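Local coordinates for protein KP700603 (Klebsiella pneumoniae 700603, PDB 5KVK), which is of unknown function but belongs to the competence-damaged protein (CinA) superfamily, at residues V151-A154 and V155-A158. Residues are numbered along the deposited sequence; the frame is centred on the assembly and turned at random. Where two conformers were deposited one is given.
Sequences VAQA and VRFA
Arg156 folds back along helix 147-165 over the turn that precedes it, laying one face of its guanidinium group on the carbonyl oxygen of Ala152, which sits 3.8 Å above the plane and over its centre. That same oxygen accepts the backbone N-H of Arg156, with Arg156 N to Ala152 O at 3.0 Å, so it meets both the main chain and the side chain of one residue. A bend at chi3 (-61°) turns the arginine back toward the start of the helix and brings NH1 to 3.9 Å from Ala152 CB. Gln153 adds its CG methylene, 4.0 Å from Arg156 NH2, while its amide lies 22° from the guanidinium plane. This partly exposed side is the looser one in its side-chain contacts, and the polar ends find their hydrogen bonds elsewhere, Arg156 NH1 with Thr12 OG1 and Gln153 NE2 with the carbonyls of Thr144 and Ala149.

Packing is closer around the buried Val155, Ala154 and Ala158. Val155 CG2 lies 3.3 Å from Val151 O, beside the bond from Val155 N to that oxygen, although the valine side chains themselves meet only at 4.4 Å, Val151 CG1 to Val155 CG2. Ala154 and Ala158 both touch Phe128 with their methyl groups, and Ala158 N reaches Ala154 O at 2.9 Å, continuing the regular alpha-helical i to i+4 pattern. The partly exposed Phe157, with CG anti to its backbone N (chi1 -176°), carries its ring away from Gln153 and edge-to-face with Phe128.

The helix thus rests through Ala154, Phe157 and Ala158 on strand 125-132, with Phe157 also reaching strand 135-142, while Val151 and Val155 meet helix 40-46.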
loop_
_atom_site.group_PDB
_atom_site.type_symbol
_atom_site.label_atom_id
_atom_site.label_comp_id
_atom_site.label_asym_id
_atom_site.label_seq_id
_atom_site.Cartn_x
_atom_site.Cartn_y
_atom_site.Cartn_z
ATOM N N VAL A 151 -10.764 -6.357 8.067
ATOM C CA VAL A 151 -9.746 -5.425 7.582
ATOM C C VAL A 151 -10.007 -4.038 8.144
ATOM O O VAL A 151 -9.091 -3.368 8.618
ATOM C CB VAL A 151 -9.710 -5.409 6.045
ATOM C CG1 VAL A 151 -8.837 -4.198 5.553
ATOM C CG2 VAL A 151 -9.070 -6.693 5.611
ATOM N N ALA A 152 -11.270 -3.607 8.119
ATOM C CA ALA A 152 -11.592 -2.269 8.595
ATOM C C ALA A 152 -11.346 -2.183 10.088
ATOM O O ALA A 152 -10.791 -1.198 10.568
ATOM C CB ALA A 152 -13.060 -1.917 8.261
ATOM N N GLN A 153 -11.713 -3.220 10.830
ATOM C CA GLN A 153 -11.461 -3.211 12.281
ATOM C C GLN A 153 -9.982 -3.226 12.611
ATOM O O GLN A 153 -9.543 -2.559 13.565
ATOM C CB GLN A 153 -12.137 -4.406 12.942
ATOM C CG GLN A 153 -13.659 -4.312 12.943
ATOM C CD GLN A 153 -14.265 -5.566 13.522
ATOM O OE1 GLN A 153 -14.406 -5.707 14.736
ATOM N NE2 GLN A 153 -14.568 -6.521 12.637
ATOM N N ALA A 154 -9.203 -3.957 11.826
ATOM C CA ALA A 154 -7.760 -3.996 12.059
ATOM C C ALA A 154 -7.102 -2.648 11.776
ATOM O O ALA A 154 -6.243 -2.209 12.546
ATOM C CB ALA A 154 -7.125 -5.110 11.208
ATOM N N VAL A 155 -7.486 -1.986 10.687
ATOM C CA VAL A 155 -6.954 -0.651 10.381
ATOM C C VAL A 155 -7.293 0.307 11.531
ATOM O O VAL A 155 -6.430 1.060 12.020
ATOM C CB VAL A 155 -7.543 -0.150 9.039
ATOM C CG1 VAL A 155 -7.326 1.370 8.838
ATOM C CG2 VAL A 155 -6.940 -0.976 7.838
ATOM N N ARG A 156 -8.569 0.312 11.977
ATOM C CA ARG A 156 -8.922 1.229 13.054
ATOM C C ARG A 156 -8.194 0.872 14.336
ATOM O O ARG A 156 -7.692 1.758 15.026
ATOM C CB ARG A 156 -10.436 1.253 13.287
ATOM C CG ARG A 156 -11.156 2.135 12.278
ATOM C CD ARG A 156 -12.616 2.363 12.624
ATOM N NE ARG A 156 -13.340 1.101 12.647
ATOM C CZ ARG A 156 -14.001 0.588 11.621
ATOM N NH1 ARG A 156 -14.047 1.206 10.453
ATOM N NH2 ARG A 156 -14.597 -0.576 11.777
ATOM N N PHE A 157 -8.114 -0.435 14.668
ATOM C CA PHE A 157 -7.388 -0.804 15.884
ATOM C C PHE A 157 -5.933 -0.332 15.838
ATOM O O PHE A 157 -5.407 0.168 16.849
ATOM C CB PHE A 157 -7.443 -2.307 16.121
ATOM C CG PHE A 157 -6.784 -2.716 17.429
ATOM C CD1 PHE A 157 -5.550 -3.371 17.427
ATOM C CD2 PHE A 157 -7.401 -2.417 18.645
ATOM C CE1 PHE A 157 -4.952 -3.738 18.656
ATOM C CE2 PHE A 157 -6.793 -2.761 19.846
ATOM C CZ PHE A 157 -5.560 -3.407 19.835
ATOM N N ALA A 158 -5.271 -0.479 14.681
ATOM C CA ALA A 158 -3.865 -0.058 14.577
ATOM C C ALA A 158 -3.736 1.411 14.966
ATOM O O ALA A 158 -2.838 1.808 15.736
ATOM C CB ALA A 158 -3.376 -0.292 13.150
#